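Local atomic coordinates of glutamate--tRNA ligase (Elizabethkingia anophelis, PDB entry 6B1Z), a protein that probably joins glutamate to tRNA(Glu) at the expense of ATP, as a class I glutamyl-tRNA synthetase, supplying charged tRNA for protein synthesis. Residues Ile178-Asp183 with Lys188-Thr193; Leu241-Glu244 with Asp249-Glu252; Pro318-Glu323 with Ile331-Leu336. All blocks are in the same frame, centred on the assembly; numbering follows the deposited sequence. Where two conformers were deposited one is given.

Contact 1: Ile178-Asp183 with Lys188-Thr193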
ATOM      1  N   ILE A 178       6.135 -18.990 -32.453  1.00 15.94           N
ATOM      2  CA  ILE A 178       6.679 -19.099 -31.102  1.00 15.61           C
ATOM      3  C   ILE A 178       7.365 -17.786 -30.745  1.00 15.17           C
ATOM      4  O   ILE A 178       8.283 -17.349 -31.447  1.00 19.22           O
ATOM      5  CB  ILE A 178       7.657 -20.274 -30.993  1.00 18.65           C
ATOM      6  CG1 ILE A 178       6.925 -21.575 -31.283  1.00 19.56           C
ATOM      7  CG2 ILE A 178       8.289 -20.293 -29.606  1.00 19.12           C
ATOM      8  CD1 ILE A 178       7.841 -22.764 -31.419  1.00 23.89           C
ATOM      9  N   ILE A 179       6.906 -17.153 -29.670  1.00 15.31           N
ATOM     10  CA  ILE A 179       7.499 -15.927 -29.155  1.00 17.84           C
ATOM     11  C   ILE A 179       8.369 -16.305 -27.965  1.00 17.33           C
ATOM     12  O   ILE A 179       7.880 -16.898 -26.995  1.00 17.29           O
ATOM     13  CB  ILE A 179       6.418 -14.915 -28.744  1.00 16.35           C
ATOM     14  CG1 ILE A 179       5.369 -14.729 -29.852  1.00 17.33           C
ATOM     15  CG2 ILE A 179       7.069 -13.580 -28.386  1.00 18.93           C
ATOM     16  CD1 ILE A 179       5.939 -14.279 -31.184  1.00 18.71           C
ATOM     17  N   ASN A 180       9.660 -15.969 -28.025  1.00 18.29           N
ATOM     18  CA  ASN A 180      10.578 -16.246 -26.919  1.00 17.11           C
ATOM     19  C   ASN A 180      10.741 -14.977 -26.089  1.00 19.70           C
ATOM     20  O   ASN A 180      11.274 -13.974 -26.580  1.00 24.38           O
ATOM     21  CB  ASN A 180      11.921 -16.742 -27.444  1.00 18.79           C
ATOM     22  CG  ASN A 180      11.783 -18.012 -28.257  1.00 23.81           C
ATOM     23  OD1 ASN A 180      11.192 -18.986 -27.803  1.00 25.04           O
ATOM     24  ND2 ASN A 180      12.315 -17.999 -29.477  1.00 33.06           N
ATOM     25  N   LEU A 181      10.266 -15.023 -24.843  1.00 16.13           N
ATOM     26  CA  LEU A 181      10.247 -13.884 -23.934  1.00 17.13           C
ATOM     27  C   LEU A 181      11.327 -14.027 -22.866  1.00 16.10           C
ATOM     28  O   LEU A 181      11.778 -15.128 -22.538  1.00 17.57           O
ATOM     29  CB  LEU A 181       8.867 -13.743 -23.276  1.00 19.14           C
ATOM     30  CG  LEU A 181       7.778 -13.468 -24.326  1.00 24.59           C
ATOM     31  CD1 LEU A 181       6.395 -13.565 -23.734  1.00 30.77           C
ATOM     32  CD2 LEU A 181       7.987 -12.099 -24.953  1.00 21.16           C
ATOM     33  N   ASN A 182      11.763 -12.888 -22.339  1.00 15.93           N
ATOM     34  CA  ASN A 182      12.796 -12.872 -21.309  1.00 15.53           C
ATOM     35  C   ASN A 182      12.421 -11.785 -20.317  1.00 16.41           C
ATOM     36  O   ASN A 182      12.475 -10.598 -20.653  1.00 21.44           O
ATOM     37  CB  ASN A 182      14.174 -12.605 -21.919  1.00 17.92           C
ATOM     38  CG  ASN A 182      15.307 -12.841 -20.946  1.00 24.29           C
ATOM     39  OD1 ASN A 182      15.088 -13.085 -19.770  1.00 21.93           O
ATOM     40  ND2 ASN A 182      16.538 -12.784 -21.447  1.00 29.73           N
ATOM     41  N   ASP A 183      12.046 -12.189 -19.108  1.00 14.11           N
ATOM     42  CA  ASP A 183      11.636 -11.262 -18.057  1.00 15.40           C
ATOM     43  C   ASP A 183      12.704 -11.214 -16.971  1.00 14.68           C
ATOM     44  O   ASP A 183      13.284 -12.238 -16.615  1.00 17.56           O
ATOM     45  CB  ASP A 183      10.302 -11.706 -17.446  1.00 16.26           C
ATOM     46  CG  ASP A 183       9.726 -10.664 -16.502  1.00 16.15           C
ATOM     47  OD1 ASP A 183       9.875 -10.823 -15.265  1.00 16.59           O
ATOM     48  OD2 ASP A 183       9.187  -9.676 -17.034  1.00 18.48           O
ATOM     49  N   LYS A 188      13.253 -16.750 -18.727  1.00 18.61           N
ATOM     50  CA  LYS A 188      12.927 -17.037 -20.122  1.00 18.04           C
ATOM     51  C   LYS A 188      11.753 -17.994 -20.201  1.00 17.64           C
ATOM     52  O   LYS A 188      11.679 -18.979 -19.452  1.00 20.20           O
ATOM     53  CB  LYS A 188      14.127 -17.640 -20.854  1.00 19.02           C
ATOM     54  CG  LYS A 188      15.299 -16.673 -21.031  1.00 19.06           C
ATOM     55  CD  LYS A 188      16.501 -17.398 -21.593  1.00 24.57           C
ATOM     56  CE  LYS A 188      17.641 -16.431 -21.847  1.00 27.61           C
ATOM     57  NZ  LYS A 188      18.774 -17.164 -22.499  1.00 31.48           N
ATOM     58  N   PHE A 189      10.848 -17.710 -21.133  1.00 15.58           N
ATOM     59  CA  PHE A 189       9.732 -18.603 -21.406  1.00 18.50           C
ATOM     60  C   PHE A 189       9.251 -18.313 -22.819  1.00 18.56           C
ATOM     61  O   PHE A 189       9.551 -17.257 -23.390  1.00 18.22           O
ATOM     62  CB  PHE A 189       8.599 -18.434 -20.377  1.00 17.28           C
ATOM     63  CG  PHE A 189       7.980 -17.070 -20.369  1.00 20.66           C
ATOM     64  CD1 PHE A 189       8.586 -16.015 -19.704  1.00 19.18           C
ATOM     65  CD2 PHE A 189       6.774 -16.838 -21.018  1.00 21.43           C
ATOM     66  CE1 PHE A 189       8.000 -14.752 -19.696  1.00 23.35           C
ATOM     67  CE2 PHE A 189       6.184 -15.587 -21.012  1.00 21.71           C
ATOM     68  CZ  PHE A 189       6.797 -14.538 -20.347  1.00 23.33           C
ATOM     69  N   SER A 190       8.523 -19.272 -23.384  1.00 17.86           N
ATOM     70  CA  SER A 190       8.012 -19.162 -24.741  0.75 18.21           C
ATOM     71  C   SER A 190       6.502 -19.330 -24.764  1.00 17.93           C
ATOM     72  O   SER A 190       5.927 -20.056 -23.944  1.00 20.92           O
ATOM     73  CB  SER A 190       8.638 -20.213 -25.661  0.75 17.68           C
ATOM     74  OG  SER A 190      10.051 -20.098 -25.667  0.75 23.25           O
ATOM     75  N   VAL A 191       5.869 -18.667 -25.730  1.00 16.84           N
ATOM     76  CA  VAL A 191       4.412 -18.628 -25.907  0.54 18.31           C
ATOM     77  C   VAL A 191       4.113 -18.807 -27.394  1.00 17.83           C
ATOM     78  O   VAL A 191       4.716 -18.103 -28.211  1.00 17.95           O
ATOM     79  CB  VAL A 191       3.842 -17.274 -25.424  0.54 20.88           C
ATOM     80  CG1 VAL A 191       2.359 -17.081 -25.817  0.54 16.95           C
ATOM     81  CG2 VAL A 191       4.064 -17.081 -23.915  0.54 19.00           C
ATOM     82  N   ASN A 192       3.169 -19.673 -27.749  1.00 15.78           N
ATOM     83  CA  ASN A 192       2.712 -19.755 -29.129  1.00 15.13           C
ATOM     84  C   ASN A 192       1.562 -18.777 -29.343  1.00 16.85           C
ATOM     85  O   ASN A 192       0.619 -18.720 -28.543  1.00 15.44           O
ATOM     86  CB  ASN A 192       2.281 -21.189 -29.474  1.00 14.37           C
ATOM     87  CG  ASN A 192       2.097 -21.394 -30.976  1.00 14.17           C
ATOM     88  OD1 ASN A 192       1.202 -20.809 -31.586  1.00 15.28           O
ATOM     89  ND2 ASN A 192       2.953 -22.217 -31.573  1.00 16.61           N
ATOM     90  N   THR A 193       1.627 -18.016 -30.442  1.00 14.06           N
ATOM     91  CA  THR A 193       0.571 -17.053 -30.736  1.00 13.66           C
ATOM     92  C   THR A 193      -0.807 -17.694 -30.901  1.00 13.09           C
ATOM     93  O   THR A 193      -1.817 -16.995 -30.779  1.00 15.25           O
ATOM     94  CB  THR A 193       0.922 -16.244 -31.993  1.00 12.49           C
ATOM     95  OG1 THR A 193       1.201 -17.123 -33.093  1.00 13.51           O
ATOM     96  CG2 THR A 193       2.135 -15.402 -31.734  1.00 15.14           C
TER
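Ile178-Asp183 and Lys188-Asn192 run antiparallel as the two arms of a beta hairpin, their axes approaching to 4.5 Å with 156° between their directions. Ile179 and Val191 exchange both backbone bonds, Ile179 N lying 2.8 Å from Val191 O, and Leu181 and Phe189 do the same two residues along, beyond the non-hydrogen-bonded pair Asn180-Ser190. The side chains of the four hydrogen-bonded residues share a face, and there Leu181 does most of the packing. Its CB stands over one face of the Phe189 ring, 3.9 Å from the centroid in a CH-pi contact, while CD1 reaches the ring's outer end, 3.4 Å from Phe189 CE2. The ring is swung across to Leu181 because Phe189 CG sits between the backbone N and the carbonyl carbon (chi1 62°). The side chains of Ile179 and Thr193 cross at about a right angle, Ile179 CG1 3.8 Å from Thr193 CG2. The other face is mostly polar, with Ile178 among asparagines, Lys188 and Ser190. In one of two modelled conformers, Ser190 OG donates to Asn180 OD1 at 2.7 Å, in the carbonyl plane. Lys188 CG lies 3.8 Å from Asn182 OD1. At the turn, Asp183 OD1 accepts from the backbone N of Ile185 and Arg186, while OD2 bonds to His255. This is a two-stranded antiparallel hairpin of the catalytic region, apolar toward helix 236-246 and mostly polar on its reverse.

Contact 2: Leu241-Glu244 with Asp249-Glu252. With EDO (1,2-ethanediol), chain V; EDO (1,2-ethanediol), chain B.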
ATOM      1  N   LEU A 241       5.260  -8.028 -29.577  1.00 15.85           N
ATOM      2  CA  LEU A 241       4.870  -8.037 -30.985  1.00 15.48           C
ATOM      3  C   LEU A 241       4.470  -6.646 -31.468  1.00 15.31           C
ATOM      4  O   LEU A 241       4.682  -6.315 -32.646  1.00 16.54           O
ATOM      5  CB  LEU A 241       3.726  -9.037 -31.215  1.00 14.31           C
ATOM      6  CG  LEU A 241       4.160 -10.499 -31.220  1.00 15.54           C
ATOM      7  CD1 LEU A 241       2.907 -11.384 -31.074  1.00 16.91           C
ATOM      8  CD2 LEU A 241       4.896 -10.799 -32.530  1.00 17.53           C
ATOM      9  N   LEU A 242       3.883  -5.816 -30.588  1.00 14.19           N
ATOM     10  CA  LEU A 242       3.551  -4.457 -30.998  1.00 13.73           C
ATOM     11  C   LEU A 242       4.806  -3.635 -31.274  1.00 14.19           C
ATOM     12  O   LEU A 242       4.839  -2.871 -32.244  1.00 15.25           O
ATOM     13  CB  LEU A 242       2.684  -3.780 -29.931  1.00 13.83           C
ATOM     14  CG  LEU A 242       1.237  -4.295 -29.917  1.00 14.74           C
ATOM     15  CD1 LEU A 242       0.520  -3.755 -28.668  1.00 16.69           C
ATOM     16  CD2 LEU A 242       0.448  -3.907 -31.185  1.00 18.08           C
ATOM     17  N   TYR A 243       5.842  -3.766 -30.436  1.00 15.98           N
ATOM     18  CA  TYR A 243       7.090  -3.058 -30.727  1.00 16.26           C
ATOM     19  C   TYR A 243       7.642  -3.505 -32.072  1.00 15.95           C
ATOM     20  O   TYR A 243       8.046  -2.672 -32.888  1.00 17.62           O
ATOM     21  CB  TYR A 243       8.135  -3.269 -29.626  1.00 15.54           C
ATOM     22  CG  TYR A 243       7.855  -2.478 -28.373  1.00 14.15           C
ATOM     23  CD1 TYR A 243       8.150  -1.129 -28.306  1.00 16.97           C
ATOM     24  CD2 TYR A 243       7.296  -3.088 -27.260  1.00 15.29           C
ATOM     25  CE1 TYR A 243       7.882  -0.397 -27.163  1.00 20.05           C
ATOM     26  CE2 TYR A 243       7.017  -2.362 -26.106  1.00 16.28           C
ATOM     27  CZ  TYR A 243       7.315  -1.019 -26.076  1.00 21.11           C
ATOM     28  OH  TYR A 243       7.062  -0.294 -24.937  1.00 20.23           O
ATOM     29  N   GLU A 244       7.598  -4.809 -32.345  1.00 15.58           N
ATOM     30  CA  GLU A 244       8.034  -5.306 -33.648  1.00 15.01           C
ATOM     31  C   GLU A 244       7.208  -4.699 -34.778  1.00 17.87           C
ATOM     32  O   GLU A 244       7.758  -4.273 -35.807  1.00 18.10           O
ATOM     33  CB  GLU A 244       7.945  -6.829 -33.670  1.00 15.27           C
ATOM     34  CG  GLU A 244       8.367  -7.443 -34.999  1.00 19.30           C
ATOM     35  CD  GLU A 244       8.231  -8.953 -35.005  1.00 27.70           C
ATOM     36  OE1 GLU A 244       8.380  -9.579 -33.939  1.00 25.82           O
ATOM     37  OE2 GLU A 244       7.967  -9.518 -36.082  1.00 35.05           O
ATOM     38  N   ASP A 249      12.439  -1.010 -30.774  1.00 22.15           N
ATOM     39  CA  ASP A 249      13.063  -1.870 -29.777  1.00 21.57           C
ATOM     40  C   ASP A 249      12.261  -1.842 -28.483  1.00 21.96           C
ATOM     41  O   ASP A 249      11.958  -0.767 -27.961  1.00 23.43           O
ATOM     42  CB  ASP A 249      14.495  -1.413 -29.497  1.00 27.64           C
ATOM     43  CG  ASP A 249      15.400  -1.574 -30.696  1.00 32.60           C
ATOM     44  OD1 ASP A 249      15.184  -2.519 -31.479  1.00 39.67           O
ATOM     45  OD2 ASP A 249      16.326  -0.757 -30.844  1.00 41.73           O
ATOM     46  N   ALA A 250      11.957  -3.011 -27.953  1.00 20.31           N
ATOM     47  CA  ALA A 250      11.193  -3.054 -26.719  1.00 18.76           C
ATOM     48  C   ALA A 250      12.080  -2.725 -25.521  1.00 20.28           C
ATOM     49  O   ALA A 250      13.285  -3.004 -25.535  1.00 21.73           O
ATOM     50  CB  ALA A 250      10.567  -4.433 -26.530  1.00 20.80           C
ATOM     51  N   PRO A 251      11.507  -2.140 -24.472  1.00 17.66           N
ATOM     52  CA  PRO A 251      12.236  -2.013 -23.204  1.00 17.08           C
ATOM     53  C   PRO A 251      12.390  -3.382 -22.564  1.00 16.90           C
ATOM     54  O   PRO A 251      11.837  -4.386 -23.030  1.00 19.25           O
ATOM     55  CB  PRO A 251      11.330  -1.119 -22.358  1.00 19.35           C
ATOM     56  CG  PRO A 251       9.947  -1.447 -22.860  1.00 22.64           C
ATOM     57  CD  PRO A 251      10.121  -1.646 -24.358  1.00 18.70           C
ATOM     58  N   GLU A 252      13.137  -3.415 -21.465  1.00 17.06           N
ATOM     59  CA  GLU A 252      13.171  -4.612 -20.628  1.00 15.92           C
ATOM     60  C   GLU A 252      11.938  -4.644 -19.734  1.00 16.27           C
ATOM     61  O   GLU A 252      11.366  -3.601 -19.409  1.00 17.72           O
ATOM     62  CB  GLU A 252      14.432  -4.643 -19.765  1.00 17.24           C
ATOM     63  CG  GLU A 252      15.715  -4.737 -20.588  1.00 20.01           C
ATOM     64  CD  GLU A 252      16.936  -4.903 -19.729  1.00 36.96           C
ATOM     65  OE1 GLU A 252      17.007  -5.910 -18.992  1.00 35.24           O
ATOM     66  OE2 GLU A 252      17.815  -4.019 -19.779  1.00 36.02           O
TER
HETATM   67  C1  EDO V 621       3.557  -1.657 -22.176  1.00 48.76           C
HETATM   68  O1  EDO V 621       2.421  -2.399 -22.626  1.00 41.04           O
HETATM   69  C2  EDO V 621       4.822  -2.352 -22.649  1.00 35.50           C
HETATM   70  O2  EDO V 621       5.856  -1.378 -22.843  1.00 22.38           O
HETATM   71  C1  EDO B 622      13.936  -2.201 -34.831  1.00 61.07           C
HETATM   72  O1  EDO B 622      14.914  -2.762 -33.949  1.00 63.22           O
HETATM   73  C2  EDO B 622      13.060  -3.311 -35.402  1.00 61.61           C
HETATM   74  O2  EDO B 622      12.310  -3.943 -34.357  1.00 59.77           O
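A helix-to-strand connection is held here by one aromatic side chain: Tyr243, on helix 236-246, lies against Ala250 and Pro251 of the loop that returns toward strand 252-256. Both loop residues cover the same face of the ring, at different ends. Ala250 CA lies over it 3.9 Å from the centroid of Tyr243, 15° off the ring normal, as a CH-pi contact, and Ala250 CB settles 3.6 Å from Tyr243 CD2. Pro251 takes the phenol end, its CD only 3.3 Å from Tyr243 CZ, the two side chains crossing at about a right angle. With CG anti to the carbonyl carbon (chi1 -75°), the tyrosine leans out from the helix and meets the loop broadside. Packing alone joins the two segments, and the hydroxyl turns elsewhere: Tyr243 OH donates to O2 of a 1,2-ethanediol (chain V), 2.6 Å away at the ring's edge and in its plane. O1 of a second diol (chain B) lies beside Asp249 OD1, too close for the bond's length to be trusted. Both diols probably come from the crystallisation liquor. Beyond the loop, Tyr243 also rests on Ile215 and Asp218 of helix 210-220, Pro251 packs on Val226 of strand 225-229, and Glu252 bonds through its backbone to Thr224 and Val226, consistent with a beta-alpha-beta crossover in which helix 236-246 links neighbouring strands of the Rossmann-type core.

Contact 3: Pro318-Glu323 with Ile331-Leu336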
ATOM      1  N   PRO A 318      17.333  -7.825   1.064  1.00 47.74           N
ATOM      2  CA  PRO A 318      18.701  -7.349   0.852  1.00 53.88           C
ATOM      3  C   PRO A 318      19.713  -8.396   1.292  1.00 50.62           C
ATOM      4  O   PRO A 318      19.498  -9.131   2.259  1.00 43.63           O
ATOM      5  CB  PRO A 318      18.778  -6.088   1.721  1.00 50.94           C
ATOM      6  CG  PRO A 318      17.689  -6.249   2.728  1.00 50.41           C
ATOM      7  CD  PRO A 318      16.599  -6.997   2.033  1.00 41.14           C
ATOM      8  N   ALA A 319      20.827  -8.460   0.555  1.00 51.27           N
ATOM      9  CA  ALA A 319      21.814  -9.512   0.784  1.00 53.87           C
ATOM     10  C   ALA A 319      22.373  -9.479   2.201  1.00 52.24           C
ATOM     11  O   ALA A 319      22.829 -10.512   2.706  1.00 44.78           O
ATOM     12  CB  ALA A 319      22.950  -9.398  -0.236  1.00 52.19           C
ATOM     13  N   ASP A 320      22.342  -8.321   2.861  1.00 53.43           N
ATOM     14  CA  ASP A 320      22.910  -8.190   4.197  1.00 51.15           C
ATOM     15  C   ASP A 320      21.970  -8.661   5.302  1.00 51.84           C
ATOM     16  O   ASP A 320      22.368  -8.650   6.473  1.00 51.60           O
ATOM     17  CB  ASP A 320      23.334  -6.737   4.456  1.00 59.86           C
ATOM     18  CG  ASP A 320      22.189  -5.743   4.300  1.00 60.59           C
ATOM     19  OD1 ASP A 320      21.025  -6.170   4.142  1.00 57.37           O
ATOM     20  OD2 ASP A 320      22.457  -4.522   4.338  1.00 60.02           O
ATOM     21  N   ASN A 321      20.743  -9.062   4.961  1.00 44.01           N
ATOM     22  CA  ASN A 321      19.762  -9.571   5.921  1.00 43.34           C
ATOM     23  C   ASN A 321      19.401  -8.540   6.986  1.00 37.93           C
ATOM     24  O   ASN A 321      18.975  -8.902   8.084  1.00 41.19           O
ATOM     25  CB  ASN A 321      20.248 -10.863   6.589  1.00 39.80           C
ATOM     26  CG  ASN A 321      20.421 -11.999   5.602  1.00 60.56           C
ATOM     27  OD1 ASN A 321      19.693 -12.096   4.612  1.00 61.02           O
ATOM     28  ND2 ASN A 321      21.394 -12.865   5.865  1.00 67.98           N
ATOM     29  N   LYS A 322      19.567  -7.260   6.677  1.00 34.09           N
ATOM     30  CA  LYS A 322      19.183  -6.183   7.578  1.00 30.64           C
ATOM     31  C   LYS A 322      17.749  -5.769   7.263  1.00 33.16           C
ATOM     32  O   LYS A 322      17.464  -5.301   6.154  1.00 39.68           O
ATOM     33  CB  LYS A 322      20.137  -5.001   7.430  1.00 42.29           C
ATOM     34  CG  LYS A 322      19.911  -3.874   8.418  1.00 47.72           C
ATOM     35  CD  LYS A 322      20.930  -2.767   8.200  1.00 53.81           C
ATOM     36  CE  LYS A 322      20.636  -1.558   9.068  1.00 60.94           C
ATOM     37  NZ  LYS A 322      21.469  -0.392   8.659  1.00 68.02           N
ATOM     38  N   GLU A 323      16.852  -5.936   8.236  1.00 28.00           N
ATOM     39  CA  GLU A 323      15.429  -5.725   7.971  1.00 24.63           C
ATOM     40  C   GLU A 323      15.035  -4.256   8.025  1.00 24.32           C
ATOM     41  O   GLU A 323      14.186  -3.810   7.247  1.00 23.56           O
ATOM     42  CB  GLU A 323      14.589  -6.492   8.978  1.00 30.01           C
ATOM     43  CG  GLU A 323      14.620  -7.974   8.833  1.00 41.30           C
ATOM     44  CD  GLU A 323      13.504  -8.596   9.622  1.00 40.63           C
ATOM     45  OE1 GLU A 323      13.693  -8.851  10.830  1.00 43.26           O
ATOM     46  OE2 GLU A 323      12.427  -8.788   9.035  1.00 42.79           O
ATOM     47  N   ILE A 331      17.698   2.615  -1.484  1.00 19.32           N
ATOM     48  CA  ILE A 331      18.208   3.084  -2.774  1.00 18.68           C
ATOM     49  C   ILE A 331      19.607   2.541  -3.033  1.00 21.33           C
ATOM     50  O   ILE A 331      19.928   2.105  -4.148  1.00 24.72           O
ATOM     51  CB  ILE A 331      18.189   4.625  -2.834  1.00 18.73           C
ATOM     52  CG1 ILE A 331      16.752   5.136  -2.959  1.00 21.30           C
ATOM     53  CG2 ILE A 331      19.041   5.118  -4.007  1.00 20.43           C
ATOM     54  CD1 ILE A 331      16.593   6.629  -2.687  1.00 22.35           C
ATOM     55  N   LYS A 332      20.461   2.549  -2.011  1.00 23.55           N
ATOM     56  CA  LYS A 332      21.845   2.140  -2.219  1.00 28.88           C
ATOM     57  C   LYS A 332      21.960   0.656  -2.556  1.00 28.49           C
ATOM     58  O   LYS A 332      22.836   0.270  -3.334  1.00 31.39           O
ATOM     59  CB  LYS A 332      22.675   2.483  -0.981  1.00 29.86           C
ATOM     60  N   GLU A 333      21.090  -0.198  -2.009  1.00 25.45           N
ATOM     61  CA  GLU A 333      21.311  -1.628  -2.160  1.00 31.21           C
ATOM     62  C   GLU A 333      20.262  -2.346  -2.996  1.00 29.84           C
ATOM     63  O   GLU A 333      20.430  -3.547  -3.253  1.00 32.59           O
ATOM     64  CB  GLU A 333      21.424  -2.303  -0.789  1.00 37.50           C
ATOM     65  CG  GLU A 333      20.209  -2.232   0.097  1.00 43.24           C
ATOM     66  CD  GLU A 333      20.451  -2.947   1.414  1.00 68.73           C
ATOM     67  OE1 GLU A 333      21.114  -4.005   1.394  1.00 71.44           O
ATOM     68  OE2 GLU A 333      20.001  -2.450   2.469  1.00 80.57           O
ATOM     69  N   PHE A 334      19.219  -1.656  -3.461  1.00 24.81           N
ATOM     70  CA  PHE A 334      18.177  -2.329  -4.229  1.00 20.57           C
ATOM     71  C   PHE A 334      18.739  -2.918  -5.515  1.00 25.04           C
ATOM     72  O   PHE A 334      19.391  -2.229  -6.306  1.00 25.84           O
ATOM     73  CB  PHE A 334      17.039  -1.370  -4.570  1.00 19.48           C
ATOM     74  CG  PHE A 334      15.864  -2.051  -5.240  1.00 19.78           C
ATOM     75  CD1 PHE A 334      15.042  -2.900  -4.518  1.00 23.16           C
ATOM     76  CD2 PHE A 334      15.618  -1.868  -6.593  1.00 20.32           C
ATOM     77  CE1 PHE A 334      13.960  -3.544  -5.126  1.00 21.67           C
ATOM     78  CE2 PHE A 334      14.544  -2.497  -7.219  1.00 19.51           C
ATOM     79  CZ  PHE A 334      13.711  -3.340  -6.480  1.00 20.50           C
ATOM     80  N   ASP A 335      18.471  -4.203  -5.719  1.00 24.85           N
ATOM     81  CA  ASP A 335      18.889  -4.928  -6.912  1.00 26.00           C
ATOM     82  C   ASP A 335      17.662  -5.657  -7.436  1.00 24.65           C
ATOM     83  O   ASP A 335      17.176  -6.596  -6.799  1.00 23.43           O
ATOM     84  CB  ASP A 335      20.024  -5.899  -6.589  1.00 27.11           C
ATOM     85  CG  ASP A 335      20.566  -6.602  -7.816  1.00 33.06           C
ATOM     86  OD1 ASP A 335      19.969  -6.488  -8.911  1.00 26.95           O
ATOM     87  OD2 ASP A 335      21.609  -7.275  -7.675  1.00 37.95           O
ATOM     88  N   LEU A 336      17.153  -5.205  -8.582  1.00 23.38           N
ATOM     89  CA  LEU A 336      15.952  -5.793  -9.156  1.00 23.83           C
ATOM     90  C   LEU A 336      16.143  -7.276  -9.446  1.00 26.87           C
ATOM     91  O   LEU A 336      15.177  -8.048  -9.400  1.00 27.94           O
ATOM     92  CB  LEU A 336      15.586  -5.027 -10.427  1.00 27.80           C
ATOM     93  CG  LEU A 336      14.223  -5.206 -11.073  1.00 26.80           C
ATOM     94  CD1 LEU A 336      13.094  -4.904 -10.090  1.00 22.44           C
ATOM     95  CD2 LEU A 336      14.167  -4.308 -12.294  1.00 24.24           C
TER
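The turn Pro318-Asn321, in the loop before helix 327-333, meets the last helical turn through a single residue, Glu333, whose extended side chain reaches out to Pro318 and Asp320. Its OE1 does the touching, lying 3.1 Å from Pro318 CB and 3.3 Å from Asp320 OD2. The two carboxylates are turned 90° against each other, and the approach brings like charges together. Such proximity would tend to raise the pKa of one of the acids, although Lys322 could offset part of the charge: its NZ is 6.7 Å from Glu333 OE2 and also makes a long, weak ion pair with Glu329. Asp320 is held by its own loop: OD1 accepts from Lys322 N at 3.1 Å, the donor standing 60° out of the carboxylate plane. OD1, at 3.5 Å from Glu333 OE1, is almost as near as OD2. The turn itself is closed by Asn321 N, which donates to Pro318 O at 3.0 Å. Glu333 also packs on Trp316 and Val325, and the next residue, Phe334, meets Trp316 edge-to-face where the chain leaves the helix. The loop thus combines a type I beta turn with an Asx turn at Asp320, set beside the C-terminal end of a short helix.

How the contacts relate
Contacts 1 and 2 are neighbours, their centres 13 Å apart, and they meet through Leu241 of helix 236-246: its CD2 lies 3.9 Å from Ile179 CD1 and its CD1 4.1 Å from Thr193 CG2. One helix therefore serves both, backing the hairpin and sending Tyr243 to the loop after it. Contact 3 stands apart, its centre 30 Å from those of the other two, with nearest atoms about 8 Å from contact 1 and about 7 Å from contact 2. The three follow one another along the chain within the class I catalytic region. The side chain of Asn182 in contact 1 is about 6 Å from the bound magnesium ion.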